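Solute-binding protein (Thermoactinomyces vulgaris, PDB 2ZYO) binds cyclodextrins and linear maltodextrins, here in complex with maltotetraose, and probably serves carbohydrate transport across the cell membrane. Local coordinates at residues E129-I134 and F174-F179; W250-Y255 and V262-L267; G41-T44 and G48-V51; L21-N26 and T297-F302. One frame throughout, in Å; residues are numbered along the deposited sequence.

The four contacts form two touching pairs at separate places in the fold. Contacts 1 and 2, with centres about 12 Å apart, are both buried and share the sheet in which strands 120-136 and 262-265 are neighbours; both also meet the same glucose unit. Contacts 3 and 4, about 10 Å between centres, meet around strands 20-25 and 50-55, their centres 30 to 39 Å from those of contacts 1 and 2. Contact 4 is buried and wholly apolar across its interface, as is contact 2. Contact 3, only partly buried, adds direct hydrogen bonds at a helix end, whereas the polar links of contact 1 pass through waters beside the ligand.

Contact 1 (E129-I134 and F174-F179). With GLC (alpha-D-glucopyranose), chain B; GLC (alpha-D-glucopyranose), chain C.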
# COMPACT_ATOMS: atom_id res chain seq x y z
N GLU A 129 1.62 0.03 -4.60
CA GLU A 129 1.99 -1.31 -4.17
C GLU A 129 0.76 -2.15 -3.81
O GLU A 129 -0.26 -1.62 -3.36
CB GLU A 129 2.97 -1.27 -2.99
CG GLU A 129 2.44 -0.56 -1.75
CD GLU A 129 3.39 -0.62 -0.56
OE1 GLU A 129 4.63 -0.67 -0.77
OE2 GLU A 129 2.90 -0.60 0.59
N SER A 130 0.87 -3.45 -4.04
CA SER A 130 -0.15 -4.43 -3.64
C SER A 130 0.53 -5.77 -3.42
O SER A 130 1.57 -6.04 -4.03
CB SER A 130 -1.20 -4.57 -4.74
OG SER A 130 -2.07 -5.66 -4.49
N VAL A 131 -0.05 -6.61 -2.57
CA VAL A 131 0.37 -8.01 -2.53
C VAL A 131 -0.06 -8.70 -3.82
O VAL A 131 -0.95 -8.22 -4.53
CB VAL A 131 -0.17 -8.78 -1.28
CG1 VAL A 131 0.33 -8.15 0.01
CG2 VAL A 131 -1.69 -8.89 -1.29
N ALA A 132 0.60 -9.81 -4.12
CA ALA A 132 0.23 -10.66 -5.25
C ALA A 132 0.77 -12.05 -4.96
O ALA A 132 1.33 -12.28 -3.88
CB ALA A 132 0.82 -10.12 -6.56
N LEU A 133 0.60 -12.97 -5.90
CA LEU A 133 1.14 -14.31 -5.73
C LEU A 133 2.58 -14.35 -6.22
O LEU A 133 2.83 -14.31 -7.43
CB LEU A 133 0.27 -15.35 -6.45
CG LEU A 133 0.49 -16.81 -6.03
CD1 LEU A 133 -0.03 -17.08 -4.62
CD2 LEU A 133 -0.15 -17.75 -7.03
N ILE A 134 3.51 -14.40 -5.28
CA ILE A 134 4.93 -14.51 -5.60
C ILE A 134 5.30 -15.98 -5.52
O ILE A 134 5.04 -16.63 -4.51
CB ILE A 134 5.81 -13.69 -4.63
CG1 ILE A 134 5.36 -12.23 -4.59
CG2 ILE A 134 7.28 -13.80 -5.02
CD1 ILE A 134 6.03 -11.40 -3.49
N PHE A 174 -4.40 -8.90 8.86
CA PHE A 174 -5.52 -8.39 8.06
C PHE A 174 -5.09 -7.68 6.78
O PHE A 174 -5.83 -7.69 5.79
CB PHE A 174 -6.40 -7.48 8.93
CG PHE A 174 -7.62 -6.94 8.21
CD1 PHE A 174 -8.62 -7.79 7.75
CD2 PHE A 174 -7.77 -5.57 8.03
CE1 PHE A 174 -9.74 -7.28 7.11
CE2 PHE A 174 -8.89 -5.05 7.39
CZ PHE A 174 -9.88 -5.91 6.93
N TYR A 175 -3.92 -7.06 6.80
CA TYR A 175 -3.40 -6.44 5.58
C TYR A 175 -3.33 -7.47 4.44
O TYR A 175 -3.66 -7.16 3.29
CB TYR A 175 -2.03 -5.79 5.80
CG TYR A 175 -1.46 -5.24 4.51
CD1 TYR A 175 -1.86 -4.00 4.03
CD2 TYR A 175 -0.58 -6.00 3.73
CE1 TYR A 175 -1.37 -3.50 2.82
CE2 TYR A 175 -0.09 -5.52 2.52
CZ TYR A 175 -0.49 -4.27 2.07
OH TYR A 175 -0.01 -3.80 0.88
N TYR A 176 -2.91 -8.68 4.77
CA TYR A 176 -2.71 -9.74 3.79
C TYR A 176 -4.00 -10.50 3.48
O TYR A 176 -4.23 -10.90 2.34
CB TYR A 176 -1.61 -10.71 4.26
CG TYR A 176 -0.25 -10.06 4.30
CD1 TYR A 176 0.61 -10.13 3.20
CD2 TYR A 176 0.19 -9.36 5.43
CE1 TYR A 176 1.86 -9.53 3.22
CE2 TYR A 176 1.44 -8.75 5.45
CZ TYR A 176 2.28 -8.84 4.35
OH TYR A 176 3.52 -8.25 4.36
N THR A 177 -4.83 -10.69 4.50
CA THR A 177 -6.05 -11.48 4.36
C THR A 177 -7.24 -10.66 3.87
O THR A 177 -8.33 -11.21 3.67
CB THR A 177 -6.45 -12.14 5.69
OG1 THR A 177 -6.72 -11.12 6.66
CG2 THR A 177 -5.33 -13.03 6.20
N TYR A 178 -7.05 -9.36 3.67
CA TYR A 178 -8.14 -8.50 3.22
C TYR A 178 -8.92 -9.07 2.04
O TYR A 178 -10.16 -9.01 2.03
CB TYR A 178 -7.65 -7.09 2.89
CG TYR A 178 -8.76 -6.19 2.39
CD1 TYR A 178 -9.78 -5.77 3.25
CD2 TYR A 178 -8.81 -5.77 1.07
CE1 TYR A 178 -10.80 -4.95 2.81
CE2 TYR A 178 -9.83 -4.95 0.61
CZ TYR A 178 -10.83 -4.55 1.49
OH TYR A 178 -11.85 -3.73 1.05
N PHE A 179 -8.22 -9.64 1.06
CA PHE A 179 -8.88 -10.17 -0.13
C PHE A 179 -9.94 -11.23 0.20
O PHE A 179 -10.95 -11.33 -0.49
CB PHE A 179 -7.87 -10.68 -1.18
CG PHE A 179 -7.32 -12.05 -0.91
CD1 PHE A 179 -7.85 -13.17 -1.54
CD2 PHE A 179 -6.24 -12.22 -0.04
CE1 PHE A 179 -7.33 -14.44 -1.31
CE2 PHE A 179 -5.72 -13.50 0.21
CZ PHE A 179 -6.26 -14.61 -0.43
C1 GLC B . 3.94 -4.01 3.88
C2 GLC B . 3.23 -2.66 3.65
C3 GLC B . 2.53 -2.12 4.92
C4 GLC B . 1.76 -3.21 5.64
C5 GLC B . 2.66 -4.43 5.86
C6 GLC B . 1.96 -5.57 6.58
O1 GLC B . 5.12 -3.86 4.59
O2 GLC B . 4.16 -1.69 3.16
O3 GLC B . 1.63 -1.08 4.56
O4 GLC B . 1.30 -2.71 6.92
O5 GLC B . 3.10 -4.93 4.59
O6 GLC B . 2.29 -5.59 7.96
C1 GLC C . -0.07 -2.45 7.00
C2 GLC C . -0.30 -1.03 7.54
C3 GLC C . 0.14 -0.95 9.00
C4 GLC C . -0.58 -2.02 9.82
C5 GLC C . -0.36 -3.40 9.20
C6 GLC C . -1.16 -4.49 9.89
O2 GLC C . 0.45 -0.11 6.76
O3 GLC C . -0.14 0.34 9.51
O4 GLC C . -0.08 -2.01 11.15
O5 GLC C . -0.76 -3.40 7.81
O6 GLC C . -0.31 -5.51 10.38
O HOH W 1 0.26 -1.30 0.74
O HOH W 2 -1.96 -5.37 -0.79
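Val131, in the loop that leads into strand 132-134, faces Tyr176 in the first turn of the helix with CA atoms 7.2 Å apart, and no direct hydrogen bond joins the two backbones. One methyl makes the apolar contact: Val131 CG1 lies 3.7 Å from Tyr175 CE2 and also touches Tyr176 CD1, reaching both rings obliquely. Tyr175 turns its edge to the Tyr176 ring, Tyr175 CD2 lying 3.8 Å above the centre of that face. With CG anti to the backbone N (chi1 176°), Tyr175 carries its hydroxyl to two waters. One bridges Tyr175 OH to Glu129 OE2, to which it donates over 2.7 Å; the other accepts from Val131 N and bonds only weakly to Tyr175 OH. Glu129 OE2 also receives O2 of the chain B glucose at 3.1 Å. That sugar lays C4 over the centre of the Tyr175 ring, 3.9 Å above its plane, the aromatic platform familiar from carbohydrate-binding pockets. Asn247 bonds Tyr176 OH from strand 242-247, Phe174 and Tyr175 rest on helix 360-371, and Ser130 and Ala132 touch helix 338-344.

Contact 2 (W250-Y255 and V262-L267). With GLC (alpha-D-glucopyranose), chain B.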
# COMPACT_ATOMS: atom_id res chain seq x y z
N TRP A 250 7.99 -5.27 -1.84
CA TRP A 250 9.04 -5.00 -0.85
C TRP A 250 9.94 -6.20 -0.53
O TRP A 250 11.04 -6.03 -0.00
CB TRP A 250 8.41 -4.46 0.45
CG TRP A 250 7.28 -5.30 0.97
CD1 TRP A 250 7.37 -6.45 1.69
CD2 TRP A 250 5.88 -5.05 0.79
NE1 TRP A 250 6.12 -6.94 1.98
CE2 TRP A 250 5.18 -6.10 1.44
CE3 TRP A 250 5.14 -4.05 0.15
CZ2 TRP A 250 3.79 -6.17 1.47
CZ3 TRP A 250 3.75 -4.12 0.17
CH2 TRP A 250 3.09 -5.17 0.83
N ALA A 251 9.46 -7.40 -0.84
CA ALA A 251 10.19 -8.63 -0.53
C ALA A 251 11.01 -9.17 -1.72
O ALA A 251 11.82 -10.08 -1.55
CB ALA A 251 9.23 -9.69 -0.02
N ILE A 252 10.79 -8.59 -2.90
CA ILE A 252 11.37 -9.10 -4.15
C ILE A 252 12.90 -9.09 -4.18
O ILE A 252 13.52 -10.12 -4.48
CB ILE A 252 10.80 -8.35 -5.39
CG1 ILE A 252 9.31 -8.67 -5.58
CG2 ILE A 252 11.62 -8.65 -6.65
CD1 ILE A 252 8.96 -10.15 -5.74
N LYS A 253 13.50 -7.94 -3.88
CA LYS A 253 14.96 -7.81 -3.91
C LYS A 253 15.64 -8.79 -2.96
O LYS A 253 16.68 -9.36 -3.28
CB LYS A 253 15.38 -6.36 -3.61
CG LYS A 253 15.06 -5.38 -4.73
CD LYS A 253 15.68 -4.00 -4.48
CE LYS A 253 17.14 -3.94 -4.93
NZ LYS A 253 17.28 -3.97 -6.41
N ASP A 254 15.03 -9.00 -1.80
CA ASP A 254 15.51 -9.96 -0.81
C ASP A 254 15.41 -11.41 -1.33
O ASP A 254 16.35 -12.20 -1.14
CB ASP A 254 14.74 -9.81 0.51
CG ASP A 254 15.37 -10.59 1.65
OD1 ASP A 254 16.60 -10.77 1.67
OD2 ASP A 254 14.61 -11.03 2.54
N TYR A 255 14.30 -11.74 -1.98
CA TYR A 255 14.11 -13.08 -2.54
C TYR A 255 15.12 -13.39 -3.65
O TYR A 255 15.65 -14.50 -3.72
CB TYR A 255 12.69 -13.26 -3.10
CG TYR A 255 11.56 -13.27 -2.08
CD1 TYR A 255 11.80 -13.52 -0.73
CD2 TYR A 255 10.25 -13.06 -2.49
CE1 TYR A 255 10.75 -13.53 0.19
CE2 TYR A 255 9.20 -13.07 -1.59
CZ TYR A 255 9.45 -13.31 -0.25
OH TYR A 255 8.40 -13.31 0.64
N VAL A 262 12.15 -15.80 -9.30
CA VAL A 262 10.85 -15.32 -8.84
C VAL A 262 9.87 -15.06 -9.99
O VAL A 262 10.21 -14.41 -10.97
CB VAL A 262 11.01 -14.03 -7.99
CG1 VAL A 262 9.66 -13.49 -7.55
CG2 VAL A 262 11.90 -14.28 -6.78
N GLY A 263 8.66 -15.59 -9.84
CA GLY A 263 7.54 -15.22 -10.69
C GLY A 263 6.51 -14.47 -9.86
O GLY A 263 6.44 -14.65 -8.64
N VAL A 264 5.72 -13.62 -10.51
CA VAL A 264 4.64 -12.89 -9.84
C VAL A 264 3.37 -12.90 -10.70
O VAL A 264 3.40 -12.52 -11.87
CB VAL A 264 5.03 -11.42 -9.51
CG1 VAL A 264 3.92 -10.75 -8.70
CG2 VAL A 264 6.35 -11.37 -8.74
N ALA A 265 2.26 -13.31 -10.09
CA ALA A 265 0.97 -13.33 -10.76
C ALA A 265 -0.09 -12.70 -9.87
O ALA A 265 0.08 -12.65 -8.65
CB ALA A 265 0.58 -14.76 -11.12
N PRO A 266 -1.20 -12.21 -10.47
CA PRO A 266 -2.30 -11.74 -9.62
C PRO A 266 -2.85 -12.90 -8.81
O PRO A 266 -2.67 -14.06 -9.20
CB PRO A 266 -3.36 -11.28 -10.63
CG PRO A 266 -2.65 -11.13 -11.92
CD PRO A 266 -1.50 -12.07 -11.90
N LEU A 267 -3.50 -12.59 -7.69
CA LEU A 267 -4.17 -13.63 -6.91
C LEU A 267 -5.24 -14.30 -7.76
O LEU A 267 -5.91 -13.62 -8.56
CB LEU A 267 -4.78 -13.05 -5.64
CG LEU A 267 -3.83 -12.40 -4.62
CD1 LEU A 267 -4.61 -11.88 -3.43
CD2 LEU A 267 -2.74 -13.37 -4.17
C1 GLC B . 3.94 -4.01 3.88
C2 GLC B . 3.23 -2.66 3.65
C3 GLC B . 2.53 -2.12 4.92
C4 GLC B . 1.76 -3.21 5.64
C5 GLC B . 2.66 -4.43 5.86
C6 GLC B . 1.96 -5.57 6.58
O1 GLC B . 5.12 -3.86 4.59
O2 GLC B . 4.16 -1.69 3.16
O3 GLC B . 1.63 -1.08 4.56
O4 GLC B . 1.30 -2.71 6.92
O5 GLC B . 3.10 -4.93 4.59
O6 GLC B . 2.29 -5.59 7.96
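Ile252 and Val262 form the close-packed centre of this contact, in which the helix that carries Ile252 and Tyr255 lies against strand 262-265 through three apolar approaches and no hydrogen bond. With chi1 at -67° and chi2 at -57°, the bent Ile252 chain carries its end methyl to the strand. There Ile252 CD1 comes 3.9 Å from Val262 CG1, the two side chains passing at a slant, and meets Val264 CG2 end to end at 4.2 Å. The two methyls of Val262 serve different partners: while CG1 takes the isoleucine, Val262 CG2 sits 3.9 Å from Tyr255 CB. The tyrosine thus touches the strand through its CB, and its hydroxyl is held by Asn234 and Asn247. The other side of the helix is looser. Lys253 is exposed to solvent and Asp254 partly so, the latter in a salt bridge with Lys238. Trp250, at the start of the segment, turns instead to the ligand: C1 of the chain B glucose lies 3.2 Å above the indole plane, displaced toward the rim, and Trp250 CZ2 is the ring atom beneath it. Cut back to an alanine, Trp250 would probably deprive the chain B glucose of one of the aromatic faces it lies against and leave Asn247 OD1 without the weak bond from the indole nitrogen. Strand 120-136 pairs with 262-265 and packs Ile134 against Ile252 and Val262, while Phe340 of helix 338-344 touches Ile252 and Val264.

Contact 3 (G41-T44 and G48-V51)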
# COMPACT_ATOMS: atom_id res chain seq x y z
N GLY A 41 16.70 18.60 -10.00
CA GLY A 41 17.77 19.24 -10.77
C GLY A 41 17.32 19.72 -12.13
O GLY A 41 17.66 20.84 -12.55
N GLU A 42 16.54 18.89 -12.83
CA GLU A 42 15.98 19.26 -14.13
C GLU A 42 14.98 20.42 -14.03
O GLU A 42 14.94 21.27 -14.92
CB GLU A 42 15.31 18.06 -14.81
CG GLU A 42 16.29 16.97 -15.29
CD GLU A 42 17.16 17.40 -16.46
OE1 GLU A 42 16.75 18.30 -17.24
OE2 GLU A 42 18.26 16.83 -16.62
N PHE A 43 14.19 20.45 -12.96
CA PHE A 43 13.28 21.57 -12.71
C PHE A 43 14.06 22.87 -12.53
O PHE A 43 13.70 23.91 -13.09
CB PHE A 43 12.39 21.30 -11.50
CG PHE A 43 11.34 22.36 -11.26
CD1 PHE A 43 10.12 22.32 -11.92
CD2 PHE A 43 11.58 23.40 -10.36
CE1 PHE A 43 9.15 23.29 -11.69
CE2 PHE A 43 10.61 24.38 -10.13
CZ PHE A 43 9.40 24.33 -10.80
N THR A 44 15.14 22.80 -11.75
CA THR A 44 16.02 23.95 -11.52
C THR A 44 16.65 24.44 -12.82
O THR A 44 16.71 25.64 -13.09
CB THR A 44 17.11 23.61 -10.48
OG1 THR A 44 16.48 23.36 -9.22
CG2 THR A 44 18.09 24.75 -10.32
N GLY A 48 15.26 27.99 -13.19
CA GLY A 48 16.17 28.84 -12.41
C GLY A 48 15.82 28.91 -10.93
O GLY A 48 16.42 29.69 -10.19
N ILE A 49 14.85 28.11 -10.51
CA ILE A 49 14.45 28.04 -9.10
C ILE A 49 15.24 26.93 -8.42
O ILE A 49 15.23 25.79 -8.87
CB ILE A 49 12.93 27.76 -8.96
CG1 ILE A 49 12.12 28.89 -9.60
CG2 ILE A 49 12.54 27.55 -7.49
CD1 ILE A 49 10.68 28.52 -9.95
N GLN A 50 15.94 27.27 -7.34
CA GLN A 50 16.67 26.27 -6.56
C GLN A 50 15.67 25.27 -5.99
O GLN A 50 14.62 25.65 -5.48
CB GLN A 50 17.45 26.92 -5.42
CG GLN A 50 18.28 25.94 -4.59
CD GLN A 50 18.66 26.47 -3.22
OE1 GLN A 50 18.65 27.68 -2.97
NE2 GLN A 50 19.01 25.56 -2.32
N VAL A 51 15.99 23.98 -6.09
CA VAL A 51 15.20 22.97 -5.39
C VAL A 51 16.11 22.16 -4.47
O VAL A 51 16.97 21.40 -4.94
CB VAL A 51 14.41 22.03 -6.35
CG1 VAL A 51 13.59 21.04 -5.55
CG2 VAL A 51 13.50 22.84 -7.26
O HOH W 3 17.48 20.90 -7.70
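Thr44 holds OG1 beside its backbone N and anti to the carbonyl carbon (chi1 -65°), which turns the hydroxyl toward Ile49 O, while Phe43, with CG anti to N (chi1 -175°), swings its ring to Ile49 and Val51. The hydroxyl donates to Ile49 O over 2.8 Å from Thr44 OG1, lying in the carbonyl plane. Thr44 CA adds a C-H contact of 3.3 Å to Ile49 O, and a water donates both to Thr44 OG1 and to Val51 O, linking the helix to the strand itself. Ala40 O also meets this hydroxyl, whose one proton the two carbonyls must share, and the threonine so joins the preceding helical turn to the chain beyond the helix. A valine in its place would probably leave Ile49 O without its hydroxyl donor and the bridging water without one of its two acceptors. The last turn closes by Gly48 N bonding to Thr44 O at 2.8 Å, after which Gly48 leaves the helix with positive phi (79°), a conformation that favours glycine. On the inner side, Phe43 CD2 packs 3.7 Å from Val51 CG2, the side chains nearly perpendicular, and Phe43 CE2 meets Ile49 CD1. The contact closes the helix-to-strand turn of the beta-alpha-beta unit formed by strand 20-25, helix 30-47 and strand 50-55; Phe302 and Leu299 of helix 293-302 pack against Phe43.

Contact 4 (L21-N26 and T297-F302); sequences LVVWEN and TELMQF
Leu299 reaches from its helix to the strand end to end with two side chains, Leu21 and Val23, and one methyl does most of the touching. Leu299 CD2 lies 3.7 Å from Val23 CG2 and, on its other flank, 3.9 Å from Leu21 CD1. Leu21 CD1 also comes up to Leu299 CB. Leu299 has CG anti to its backbone N (chi1 171°), which sends the branch outward from the helix to the strand. Leu21 and Val23, two positions apart along an extended chain, both direct their CB toward the helix, whereas Val22 between them points away; a single leucine therefore meets the same strand face twice. No hydrogen bond crosses the interface, and all three residues are buried.

Two polar groups find partners within their own segment. Thr297 O accepts from two donors of one residue, Gln301 N at 3.0 Å in the regular helical bond and Gln301 NE2 at 3.2 Å, which arrive from opposite faces of its carbonyl plane, NE2 from well above it. At the strand end, Asn26 N donates over 2.7 Å to the anti lone pair of Glu25 OE2, while Glu25 OE1 forms a salt bridge with Lys126 and a hydrogen bond with Thr36.

Helix 293-302 thereby packs onto the two parallel strands 20-25 and 50-55, Val51 also touching Leu299, while Trp284 of strand 278-287 borders Val23, Glu25 and Met300.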
# COMPACT_ATOMS: atom_id res chain seq x y z
N LEU A 21 12.58 26.12 -3.64
CA LEU A 21 11.56 25.24 -3.11
C LEU A 21 12.27 24.11 -2.39
O LEU A 21 13.38 23.74 -2.77
CB LEU A 21 10.66 24.71 -4.24
CG LEU A 21 9.80 25.76 -4.96
CD1 LEU A 21 9.24 25.21 -6.26
CD2 LEU A 21 8.69 26.28 -4.05
N VAL A 22 11.64 23.59 -1.34
CA VAL A 22 12.24 22.53 -0.54
C VAL A 22 11.41 21.25 -0.67
O VAL A 22 10.18 21.29 -0.61
CB VAL A 22 12.38 22.93 0.95
CG1 VAL A 22 13.03 21.82 1.77
CG2 VAL A 22 13.19 24.22 1.09
N VAL A 23 12.11 20.13 -0.87
CA VAL A 23 11.49 18.83 -1.04
C VAL A 23 12.12 17.87 -0.04
O VAL A 23 13.34 17.81 0.06
CB VAL A 23 11.70 18.30 -2.48
CG1 VAL A 23 11.23 16.87 -2.62
CG2 VAL A 23 10.98 19.19 -3.50
N TRP A 24 11.30 17.13 0.71
CA TRP A 24 11.80 16.07 1.57
C TRP A 24 11.60 14.71 0.91
O TRP A 24 10.49 14.39 0.47
CB TRP A 24 11.11 16.07 2.94
CG TRP A 24 11.43 17.24 3.82
CD1 TRP A 24 12.43 18.16 3.65
CD2 TRP A 24 10.76 17.59 5.04
NE1 TRP A 24 12.40 19.08 4.68
CE2 TRP A 24 11.39 18.75 5.54
CE3 TRP A 24 9.68 17.05 5.74
CZ2 TRP A 24 10.98 19.37 6.72
CZ3 TRP A 24 9.27 17.67 6.92
CH2 TRP A 24 9.92 18.82 7.39
N GLU A 25 12.67 13.93 0.83
CA GLU A 25 12.62 12.62 0.20
C GLU A 25 13.27 11.56 1.09
O GLU A 25 14.16 11.86 1.89
CB GLU A 25 13.29 12.66 -1.18
CG GLU A 25 13.26 11.34 -1.97
CD GLU A 25 11.86 10.82 -2.23
OE1 GLU A 25 11.36 11.01 -3.36
OE2 GLU A 25 11.25 10.23 -1.32
N ASN A 26 12.80 10.32 0.94
CA ASN A 26 13.26 9.16 1.71
C ASN A 26 14.76 9.14 1.98
O ASN A 26 15.57 9.23 1.06
CB ASN A 26 12.85 7.86 1.00
CG ASN A 26 13.04 6.63 1.86
OD1 ASN A 26 13.38 6.72 3.04
ND2 ASN A 26 12.81 5.46 1.27
N THR A 297 3.24 23.36 -6.74
CA THR A 297 2.36 22.44 -7.47
C THR A 297 2.87 22.21 -8.89
O THR A 297 2.71 21.12 -9.44
CB THR A 297 0.90 22.94 -7.46
OG1 THR A 297 0.45 23.06 -6.10
CG2 THR A 297 -0.02 21.97 -8.19
N GLU A 298 3.48 23.23 -9.48
CA GLU A 298 4.16 23.08 -10.77
C GLU A 298 5.35 22.13 -10.64
O GLU A 298 5.56 21.28 -11.51
CB GLU A 298 4.58 24.43 -11.34
CG GLU A 298 3.38 25.25 -11.82
CD GLU A 298 3.72 26.68 -12.20
OE1 GLU A 298 4.80 27.17 -11.83
OE2 GLU A 298 2.88 27.31 -12.88
N LEU A 299 6.12 22.25 -9.56
CA LEU A 299 7.20 21.31 -9.29
C LEU A 299 6.66 19.89 -9.10
O LEU A 299 7.21 18.94 -9.64
CB LEU A 299 8.02 21.75 -8.06
CG LEU A 299 9.06 20.78 -7.49
CD1 LEU A 299 10.17 20.45 -8.50
CD2 LEU A 299 9.65 21.36 -6.22
N MET A 300 5.57 19.77 -8.35
CA MET A 300 4.95 18.47 -8.11
C MET A 300 4.57 17.77 -9.41
O MET A 300 4.76 16.56 -9.55
CB MET A 300 3.71 18.61 -7.22
CG MET A 300 3.12 17.28 -6.81
SD MET A 300 1.52 17.40 -5.98
CE MET A 300 2.00 18.12 -4.41
N GLN A 301 4.01 18.54 -10.34
CA GLN A 301 3.66 18.01 -11.66
C GLN A 301 4.91 17.61 -12.44
O GLN A 301 4.93 16.57 -13.11
CB GLN A 301 2.85 19.03 -12.46
CG GLN A 301 1.44 19.22 -11.95
CD GLN A 301 0.75 20.40 -12.59
OE1 GLN A 301 0.20 20.29 -13.68
NE2 GLN A 301 0.77 21.54 -11.91
N PHE A 302 5.96 18.43 -12.34
CA PHE A 302 7.22 18.14 -13.03
C PHE A 302 7.83 16.83 -12.53
O PHE A 302 8.39 16.06 -13.32
CB PHE A 302 8.21 19.30 -12.85
CG PHE A 302 9.42 19.20 -13.72
CD1 PHE A 302 9.43 19.74 -15.00
CD2 PHE A 302 10.57 18.55 -13.26
CE1 PHE A 302 10.56 19.63 -15.81
CE2 PHE A 302 11.70 18.44 -14.06
CZ PHE A 302 11.69 18.98 -15.34